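Local structure of NleB (Escherichia coli, 6E66) at residues Y34-I39 with Y234-I239; M126-L131 with K169-E174; D133-N138 with E160-I165. The protein belongs to the SseK/NleB family of bacterial effectors and has a GT-A-class fold, a mixed beta-sheet flanked by helices, with an additional helical hairpin. All coordinates share one frame; numbering follows the deposited sequence.

Contact 1 of 3, residues Y34-I39 with Y234-I239; sequences YSLEPI and YAPDGI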
loop_
_atom_site.group_PDB
_atom_site.type_symbol
_atom_site.label_atom_id
_atom_site.label_comp_id
_atom_site.label_asym_id
_atom_site.label_seq_id
_atom_site.Cartn_x
_atom_site.Cartn_y
_atom_site.Cartn_z
ATOM N N TYR A 34 11.753 17.280 12.625
ATOM C CA TYR A 34 11.780 16.835 11.237
ATOM C C TYR A 34 11.471 18.005 10.321
ATOM O O TYR A 34 10.761 18.940 10.696
ATOM C CB TYR A 34 10.766 15.722 10.957
ATOM C CG TYR A 34 10.973 14.490 11.780
ATOM C CD1 TYR A 34 10.386 14.369 13.024
ATOM C CD2 TYR A 34 11.754 13.452 11.319
ATOM C CE1 TYR A 34 10.571 13.251 13.783
ATOM C CE2 TYR A 34 11.934 12.319 12.069
ATOM C CZ TYR A 34 11.347 12.229 13.305
ATOM O OH TYR A 34 11.529 11.113 14.078
ATOM N N SER A 35 11.991 17.932 9.106
ATOM C CA SER A 35 11.681 18.957 8.127
ATOM C C SER A 35 10.337 18.685 7.472
ATOM O O SER A 35 9.948 17.536 7.257
ATOM C CB SER A 35 12.776 19.033 7.066
ATOM O OG SER A 35 13.780 19.945 7.484
ATOM N N LEU A 36 9.620 19.759 7.169
ATOM C CA LEU A 36 8.393 19.681 6.384
ATOM C C LEU A 36 8.784 19.564 4.916
ATOM O O LEU A 36 9.116 20.556 4.274
ATOM C CB LEU A 36 7.533 20.909 6.641
ATOM C CG LEU A 36 6.021 20.866 6.407
ATOM C CD1 LEU A 36 5.341 19.704 7.167
ATOM C CD2 LEU A 36 5.412 22.210 6.804
ATOM N N GLU A 37 8.760 18.353 4.377
ATOM C CA GLU A 37 9.218 18.123 3.012
ATOM C C GLU A 37 8.093 18.379 2.016
ATOM O O GLU A 37 6.950 18.009 2.272
ATOM C CB GLU A 37 9.700 16.691 2.848
ATOM C CG GLU A 37 10.758 16.267 3.831
ATOM C CD GLU A 37 12.133 16.696 3.408
ATOM O OE1 GLU A 37 12.251 17.316 2.330
ATOM O OE2 GLU A 37 13.096 16.406 4.150
ATOM N N PRO A 38 8.385 18.977 0.861
ATOM C CA PRO A 38 7.331 19.230 -0.123
ATOM C C PRO A 38 7.132 18.065 -1.080
ATOM O O PRO A 38 8.051 17.316 -1.414
ATOM C CB PRO A 38 7.860 20.461 -0.870
ATOM C CG PRO A 38 9.368 20.277 -0.830
ATOM C CD PRO A 38 9.698 19.483 0.417
ATOM N N ILE A 39 5.896 17.925 -1.539
ATOM C CA ILE A 39 5.547 16.929 -2.540
ATOM C C ILE A 39 5.081 17.689 -3.776
ATOM O O ILE A 39 4.042 18.361 -3.745
ATOM C CB ILE A 39 4.487 15.942 -2.026
ATOM C CG1 ILE A 39 5.109 14.995 -1.000
ATOM C CG2 ILE A 39 3.952 15.085 -3.163
ATOM C CD1 ILE A 39 4.924 15.415 0.385
ATOM N N TYR A 234 2.831 19.258 1.765
ATOM C CA TYR A 234 3.932 19.278 2.713
ATOM C C TYR A 234 3.718 18.197 3.755
ATOM O O TYR A 234 2.601 18.018 4.253
ATOM C CB TYR A 234 4.067 20.648 3.373
ATOM C CG TYR A 234 4.534 21.679 2.380
ATOM C CD1 TYR A 234 5.884 21.832 2.098
ATOM C CD2 TYR A 234 3.621 22.464 1.687
ATOM C CE1 TYR A 234 6.312 22.759 1.176
ATOM C CE2 TYR A 234 4.038 23.390 0.771
ATOM C CZ TYR A 234 5.386 23.537 0.514
ATOM O OH TYR A 234 5.803 24.467 -0.418
ATOM N N ALA A 235 4.794 17.477 4.076
ATOM C CA ALA A 235 4.704 16.298 4.923
ATOM C C ALA A 235 5.927 16.251 5.819
ATOM O O ALA A 235 7.046 16.511 5.348
ATOM C CB ALA A 235 4.625 15.013 4.092
ATOM N N PRO A 236 5.752 15.934 7.102
ATOM C CA PRO A 236 6.915 15.820 7.992
ATOM C C PRO A 236 7.761 14.617 7.608
ATOM O O PRO A 236 7.255 13.502 7.474
ATOM C CB PRO A 236 6.288 15.652 9.384
ATOM C CG PRO A 236 4.920 15.077 9.122
ATOM C CD PRO A 236 4.478 15.654 7.793
ATOM N N ASP A 237 9.059 14.850 7.428
ATOM C CA ASP A 237 9.998 13.807 7.028
ATOM C C ASP A 237 9.594 13.143 5.711
ATOM O O ASP A 237 10.034 12.034 5.413
ATOM C CB ASP A 237 10.145 12.740 8.121
ATOM C CG ASP A 237 11.452 11.970 8.026
ATOM O OD1 ASP A 237 12.451 12.537 7.546
ATOM O OD2 ASP A 237 11.483 10.786 8.438
ATOM N N GLY A 238 8.757 13.789 4.915
ATOM C CA GLY A 238 8.398 13.232 3.628
ATOM C C GLY A 238 7.237 12.258 3.623
ATOM O O GLY A 238 6.990 11.633 2.584
ATOM N N ILE A 239 6.512 12.097 4.732
ATOM C CA ILE A 239 5.346 11.216 4.752
ATOM C C ILE A 239 4.231 11.868 5.565
ATOM O O ILE A 239 4.475 12.459 6.623
ATOM C CB ILE A 239 5.690 9.810 5.301
ATOM C CG1 ILE A 239 4.440 8.920 5.353
ATOM C CG2 ILE A 239 6.391 9.898 6.643
ATOM C CD1 ILE A 239 4.738 7.481 5.579
HETATM O O HOH W 1 13.458 14.903 8.425
#
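An antiparallel beta ladder joins L36, E37 and P38 of strand 32-39 to P236, A235 and Y234 of strand 233-236, within the small three-stranded sheet that accompanies the main mixed sheet of this GT-A-class fold. E37 and A235 form the hydrogen-bonded pair: E37 N gives to A235 O at 2.7 Å, and A235 N gives back to E37 O at 2.9 Å. The flanking pairs, L36 with P236 and P38 with Y234, are non-hydrogen-bonded, which suits the two prolines because neither has an N-H to offer. Just beyond the last pair, D237 N gives a single further bond to S35 O at 2.8 Å.

A235 O also accepts from G238 N, closing a type II turn whose second position is filled by P236, with a ring that matches the phi required there. E37 N and G238 N come to this oxygen from opposite faces of its plane. A type I' turn from P236 to I239 overlaps the first. G238 has a phi of 86°, where a beta carbon would press on the preceding carbonyl oxygen.

On the face bearing L36, P38, Y234 and P236, L36 CG rests on Y234 CB (3.6 Å), the two side chains crossing at about a right angle, while P38 CB meets Y234 CE1 at 3.4 Å. On the other face, E37 CG lies 3.4 Å from G238 N, and the chain bends only beyond it.

With chi1 at -60°, the Y34 ring swings toward D237, and CD2 comes within 3.6 Å of D237 CG; ring and carboxylate planes lie 44° apart. F295 meets Y34 edge-to-face. Both carboxylate oxygens are engaged: H294 bonds OD2, and a water donates to D237 OD1 at 2.7 Å.

Contact 2 of 3, residues M126-L131 with K169-E174; sequences MYDKKL and KDSLIE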
loop_
_atom_site.group_PDB
_atom_site.type_symbol
_atom_site.label_atom_id
_atom_site.label_comp_id
_atom_site.label_asym_id
_atom_site.label_seq_id
_atom_site.Cartn_x
_atom_site.Cartn_y
_atom_site.Cartn_z
HETATM N N MSE A 126 12.323 -6.945 -5.026
HETATM C CA MSE A 126 13.264 -6.370 -4.080
HETATM C C MSE A 126 12.694 -6.313 -2.653
HETATM O O MSE A 126 13.439 -6.063 -1.718
HETATM C CB MSE A 126 13.733 -4.958 -4.530
HETATM C CG MSE A 126 12.696 -3.855 -4.598
HETATM SE SE MSE A 126 11.269 -4.028 -5.992
HETATM C CE MSE A 126 12.429 -4.206 -7.566
ATOM N N TYR A 127 11.404 -6.571 -2.464
ATOM C CA TYR A 127 10.847 -6.526 -1.107
ATOM C C TYR A 127 10.603 -7.895 -0.494
ATOM O O TYR A 127 10.133 -7.964 0.645
ATOM C CB TYR A 127 9.532 -5.728 -1.086
ATOM C CG TYR A 127 9.691 -4.364 -1.688
ATOM C CD1 TYR A 127 10.475 -3.388 -1.064
ATOM C CD2 TYR A 127 9.086 -4.058 -2.899
ATOM C CE1 TYR A 127 10.650 -2.137 -1.653
ATOM C CE2 TYR A 127 9.237 -2.824 -3.484
ATOM C CZ TYR A 127 10.015 -1.869 -2.883
ATOM O OH TYR A 127 10.117 -0.649 -3.525
ATOM N N ASP A 128 10.924 -8.982 -1.195
ATOM C CA ASP A 128 10.427 -10.286 -0.776
ATOM C C ASP A 128 11.297 -10.919 0.302
ATOM O O ASP A 128 12.392 -10.459 0.620
ATOM C CB ASP A 128 10.331 -11.250 -1.963
ATOM C CG ASP A 128 9.192 -12.256 -1.806
ATOM O OD1 ASP A 128 8.476 -12.218 -0.780
ATOM O OD2 ASP A 128 8.987 -13.080 -2.715
ATOM N N LYS A 129 10.764 -12.012 0.863
ATOM C CA LYS A 129 11.444 -12.849 1.835
ATOM C C LYS A 129 10.729 -14.196 1.844
ATOM O O LYS A 129 9.507 -14.257 1.661
ATOM C CB LYS A 129 11.423 -12.202 3.230
ATOM C CG LYS A 129 12.024 -13.028 4.327
ATOM C CD LYS A 129 12.208 -12.214 5.599
ATOM C CE LYS A 129 12.985 -13.037 6.618
ATOM N NZ LYS A 129 13.027 -12.360 7.946
ATOM N N LYS A 130 11.502 -15.266 2.037
ATOM C CA LYS A 130 10.923 -16.632 2.078
ATOM C C LYS A 130 10.041 -16.754 3.325
ATOM O O LYS A 130 10.460 -16.268 4.394
ATOM C CB LYS A 130 12.036 -17.684 2.100
ATOM C CG LYS A 130 12.708 -17.953 0.762
ATOM C CD LYS A 130 13.929 -18.839 0.874
ATOM C CE LYS A 130 14.617 -19.075 -0.454
ATOM N NZ LYS A 130 13.878 -20.052 -1.288
ATOM N N LEU A 131 8.871 -17.382 3.185
ATOM C CA LEU A 131 7.944 -17.593 4.330
ATOM C C LEU A 131 8.646 -18.483 5.362
ATOM O O LEU A 131 8.520 -18.206 6.569
ATOM C CB LEU A 131 6.671 -18.268 3.810
ATOM C CG LEU A 131 5.375 -17.478 3.993
ATOM C CD1 LEU A 131 5.656 -15.991 4.136
ATOM C CD2 LEU A 131 4.423 -17.732 2.835
ATOM N N LYS A 169 5.962 -21.939 -3.558
ATOM C CA LYS A 169 5.371 -20.653 -3.199
ATOM C C LYS A 169 5.903 -20.147 -1.861
ATOM O O LYS A 169 5.186 -19.501 -1.091
ATOM C CB LYS A 169 3.848 -20.756 -3.180
ATOM C CG LYS A 169 3.307 -21.244 -4.537
ATOM C CD LYS A 169 1.795 -21.237 -4.592
ATOM C CE LYS A 169 1.296 -21.657 -5.972
ATOM N NZ LYS A 169 -0.166 -21.929 -5.916
ATOM N N ASP A 170 7.160 -20.455 -1.563
ATOM C CA ASP A 170 7.777 -20.043 -0.306
ATOM C C ASP A 170 8.227 -18.588 -0.458
ATOM O O ASP A 170 9.408 -18.277 -0.634
ATOM C CB ASP A 170 8.926 -20.976 0.041
ATOM C CG ASP A 170 9.448 -20.764 1.454
ATOM O OD1 ASP A 170 8.927 -19.885 2.179
ATOM O OD2 ASP A 170 10.422 -21.453 1.813
ATOM N N SER A 171 7.251 -17.681 -0.362
ATOM C CA SER A 171 7.449 -16.275 -0.684
ATOM C C SER A 171 6.401 -15.468 0.052
ATOM O O SER A 171 5.206 -15.723 -0.098
ATOM C CB SER A 171 7.333 -16.012 -2.194
ATOM O OG SER A 171 7.013 -14.645 -2.446
ATOM N N LEU A 172 6.855 -14.486 0.823
ATOM C CA LEU A 172 5.928 -13.591 1.508
ATOM C C LEU A 172 4.979 -12.925 0.513
ATOM O O LEU A 172 3.762 -12.888 0.720
ATOM C CB LEU A 172 6.720 -12.543 2.292
ATOM C CG LEU A 172 5.896 -11.453 2.990
ATOM C CD1 LEU A 172 5.136 -12.042 4.167
ATOM C CD2 LEU A 172 6.824 -10.360 3.455
ATOM N N ILE A 173 5.528 -12.401 -0.583
ATOM C CA ILE A 173 4.731 -11.660 -1.556
ATOM C C ILE A 173 3.786 -12.584 -2.315
ATOM O O ILE A 173 2.615 -12.244 -2.529
ATOM C CB ILE A 173 5.660 -10.903 -2.514
ATOM C CG1 ILE A 173 6.401 -9.809 -1.746
ATOM C CG2 ILE A 173 4.869 -10.319 -3.696
ATOM C CD1 ILE A 173 7.456 -9.088 -2.584
ATOM N N GLU A 174 4.288 -13.741 -2.781
ATOM C CA GLU A 174 3.421 -14.688 -3.482
ATOM C C GLU A 174 2.271 -15.140 -2.590
ATOM O O GLU A 174 1.132 -15.282 -3.048
ATOM C CB GLU A 174 4.219 -15.908 -3.957
ATOM C CG GLU A 174 4.654 -15.829 -5.387
ATOM C CD GLU A 174 3.486 -15.594 -6.325
ATOM O OE1 GLU A 174 2.489 -16.357 -6.247
ATOM O OE2 GLU A 174 3.562 -14.642 -7.139
HETATM O O HOH W 2 12.428 -22.071 -0.333
#
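D128 grips the start of helix 172-178 with both carboxylate oxygens. S171 OG donates to the syn lone pair of D128 OD2, at a short 2.5 Å, while I173 N donates to D128 OD1 at 3.0 Å, again from the syn side but 33° out of the carboxylate plane. Between these bonds L172 N gives a straight hydrogen bond to K129 O (2.8 Å). The first turn of a helix has N-H groups without partners in the helix itself, and here D128 OD1 and K129 O meet two of them, those of I173 and L172. S171, the N-cap, takes the next: its OG accepts from E174 N at 2.9 Å, so one hydroxyl both gives to D128 and caps the helix. The helix N-terminus would be expected to stabilise the negative charge of D128.

Apolar contacts flank the polar ones. In I173, chi1 of -67° directs CG1 to the aspartate, and the extended chi2 carries CD1 on to 3.7 Å from D128 CB; L131 CD1 lies 4.0 Å from L172 CD1. At the solvent side a water bridges the amino group of K130 to the carboxylate of D170, accepting from K130 NZ at 2.7 Å; D170 OD2 also bonds S132 OG.

Farther out, I173 packs on F187 and F188 of helix 182-195, and Y127 packs on L194 and K195 while its hydroxyl bonds N263. Segment 126-131, which follows strand 114-118 in the chain, crosses the start of helix 172-178 and enters helix 131-143, for which K130 is the N-cap.

Contact 3 of 3, residues D133-N138 with E160-I165; sequences DIYLEN and EELKNI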
loop_
_atom_site.group_PDB
_atom_site.type_symbol
_atom_site.label_atom_id
_atom_site.label_comp_id
_atom_site.label_asym_id
_atom_site.label_seq_id
_atom_site.Cartn_x
_atom_site.Cartn_y
_atom_site.Cartn_z
ATOM N N ASP A 133 11.766 -18.681 6.167
ATOM C CA ASP A 133 12.721 -17.993 7.034
ATOM C C ASP A 133 12.012 -17.202 8.133
ATOM O O ASP A 133 12.524 -17.095 9.251
ATOM C CB ASP A 133 13.611 -17.061 6.215
ATOM C CG ASP A 133 14.690 -17.805 5.424
ATOM O OD1 ASP A 133 15.167 -18.880 5.877
ATOM O OD2 ASP A 133 15.040 -17.293 4.340
ATOM N N ILE A 134 10.846 -16.619 7.835
ATOM C CA ILE A 134 10.099 -15.926 8.893
ATOM C C ILE A 134 9.683 -16.913 9.969
ATOM O O ILE A 134 9.834 -16.637 11.164
ATOM C CB ILE A 134 8.872 -15.194 8.325
ATOM C CG1 ILE A 134 9.278 -14.250 7.197
ATOM C CG2 ILE A 134 8.098 -14.455 9.456
ATOM C CD1 ILE A 134 8.091 -13.747 6.440
ATOM N N TYR A 135 9.171 -18.093 9.568
ATOM C CA TYR A 135 8.751 -19.075 10.569
ATOM C C TYR A 135 9.951 -19.645 11.314
ATOM O O TYR A 135 9.901 -19.815 12.537
ATOM C CB TYR A 135 7.955 -20.208 9.933
ATOM C CG TYR A 135 6.732 -19.781 9.155
ATOM C CD1 TYR A 135 5.929 -18.751 9.592
ATOM C CD2 TYR A 135 6.389 -20.421 7.974
ATOM C CE1 TYR A 135 4.798 -18.364 8.880
ATOM C CE2 TYR A 135 5.270 -20.049 7.257
ATOM C CZ TYR A 135 4.475 -19.010 7.709
ATOM O OH TYR A 135 3.360 -18.638 6.980
ATOM N N LEU A 136 11.036 -19.945 10.591
ATOM C CA LEU A 136 12.218 -20.530 11.217
ATOM C C LEU A 136 12.819 -19.591 12.257
ATOM O O LEU A 136 13.218 -20.025 13.339
ATOM C CB LEU A 136 13.252 -20.853 10.135
ATOM C CG LEU A 136 13.647 -22.272 9.741
ATOM C CD1 LEU A 136 12.901 -23.349 10.512
ATOM C CD2 LEU A 136 13.531 -22.460 8.230
ATOM N N GLU A 137 12.899 -18.297 11.941
ATOM C CA GLU A 137 13.480 -17.338 12.882
ATOM C C GLU A 137 12.633 -17.245 14.146
ATOM O O GLU A 137 13.164 -17.144 15.254
ATOM C CB GLU A 137 13.632 -15.969 12.205
ATOM C CG GLU A 137 14.776 -15.937 11.183
ATOM C CD GLU A 137 14.567 -14.930 10.052
ATOM O OE1 GLU A 137 13.744 -14.011 10.210
ATOM O OE2 GLU A 137 15.253 -15.063 9.007
ATOM N N ASN A 138 11.317 -17.323 14.007
ATOM C CA ASN A 138 10.468 -17.319 15.189
ATOM C C ASN A 138 10.502 -18.659 15.925
ATOM O O ASN A 138 10.477 -18.691 17.162
ATOM C CB ASN A 138 9.046 -16.947 14.785
ATOM C CG ASN A 138 8.887 -15.462 14.626
ATOM O OD1 ASN A 138 8.533 -14.795 15.578
ATOM N ND2 ASN A 138 9.187 -14.925 13.425
ATOM N N GLU A 160 3.631 -26.263 12.296
ATOM C CA GLU A 160 2.588 -26.678 11.367
ATOM C C GLU A 160 2.467 -25.698 10.206
ATOM O O GLU A 160 2.244 -26.108 9.060
ATOM C CB GLU A 160 1.254 -26.819 12.116
ATOM C CG GLU A 160 0.063 -27.090 11.228
ATOM C CD GLU A 160 -0.212 -28.581 11.070
ATOM O OE1 GLU A 160 0.764 -29.378 11.005
ATOM O OE2 GLU A 160 -1.410 -28.950 10.989
ATOM N N GLU A 161 2.631 -24.401 10.474
ATOM C CA GLU A 161 2.611 -23.434 9.383
ATOM C C GLU A 161 3.824 -23.595 8.465
ATOM O O GLU A 161 3.710 -23.442 7.242
ATOM C CB GLU A 161 2.544 -22.021 9.957
ATOM C CG GLU A 161 1.808 -21.071 9.058
ATOM C CD GLU A 161 0.856 -20.173 9.815
ATOM O OE1 GLU A 161 1.262 -19.619 10.863
ATOM O OE2 GLU A 161 -0.304 -20.026 9.354
ATOM N N LEU A 162 4.992 -23.903 9.030
ATOM C CA LEU A 162 6.178 -24.112 8.206
ATOM C C LEU A 162 5.987 -25.303 7.286
ATOM O O LEU A 162 6.351 -25.247 6.104
ATOM C CB LEU A 162 7.402 -24.325 9.091
ATOM C CG LEU A 162 8.687 -24.760 8.383
ATOM C CD1 LEU A 162 9.299 -23.621 7.580
ATOM C CD2 LEU A 162 9.703 -25.289 9.383
ATOM N N LYS A 163 5.399 -26.388 7.811
ATOM C CA LYS A 163 5.223 -27.608 7.024
ATOM C C LYS A 163 4.197 -27.415 5.916
ATOM O O LYS A 163 4.313 -28.039 4.861
ATOM C CB LYS A 163 4.801 -28.781 7.923
ATOM C CG LYS A 163 5.875 -29.230 8.923
ATOM C CD LYS A 163 5.362 -30.284 9.915
ATOM C CE LYS A 163 6.373 -30.496 11.046
ATOM N NZ LYS A 163 6.185 -31.764 11.814
ATOM N N ASN A 164 3.209 -26.549 6.114
ATOM C CA ASN A 164 2.150 -26.373 5.125
ATOM C C ASN A 164 2.422 -25.264 4.108
ATOM O O ASN A 164 1.511 -24.906 3.360
ATOM C CB ASN A 164 0.810 -26.126 5.823
ATOM C CG ASN A 164 0.362 -27.332 6.652
ATOM O OD1 ASN A 164 0.623 -28.479 6.286
ATOM N ND2 ASN A 164 -0.293 -27.075 7.771
ATOM N N ILE A 165 3.634 -24.721 4.050
ATOM C CA ILE A 165 3.957 -23.791 2.954
ATOM C C ILE A 165 3.851 -24.532 1.623
ATOM O O ILE A 165 4.483 -25.592 1.458
ATOM C CB ILE A 165 5.374 -23.214 3.135
ATOM C CG1 ILE A 165 5.461 -22.325 4.386
ATOM C CG2 ILE A 165 5.783 -22.441 1.862
ATOM C CD1 ILE A 165 6.884 -21.893 4.737
#
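The Y135 ring has E161 CB over one face, 4.2 Å above the plane and offset toward the rim, and I165 at its edge, where CG1 lies in plane and CD1 comes to 3.5 Å from Y135 CE2. The tyrosine lies between the two helices of an antiparallel hairpin, helix 131-143 and the end of helix 152-163. A broad ring suits this place between helices, offering a flat side to the aliphatic part of a glutamate and an edge to an isoleucine.

E161 CG lies 3.6 Å from Y135 OH, and the bend at chi2 turns the carboxylate beyond it. The carboxylate plane is only 16° from the ring plane, although the side chains cross at about a right angle. L162 approaches through its backbone, its CA 3.7 Å from Y135 CD2. V278, from a nearby loop, touches both Y135 and E161.

No hydrogen bond links the two segments, so their hold is apolar. Next to the tyrosine, L136 and L162 extend the packing: L136 CD1 meets L162 CD2 at 3.9 Å, leucine branch to leucine branch.

In the fold
Contacts 2 and 3 are neighbours, their centres 12 Å apart, and they touch directly. K129 NZ of contact 2 forms a salt bridge with E137 OE1 of contact 3 at 2.9 Å, and L131 CB packs on I165 CD1 at 3.7 Å. I165, just after helix 152-163, also meets the segment leading into helix 172-178, where its CG2 lies 3.8 Å from D170 CA. Contact 1 stands apart: its centre is 31 Å from that of contact 2 and 39 Å from that of contact 3. Its two strands nevertheless bracket the others in sequence, since both lie between residues 39 and 234.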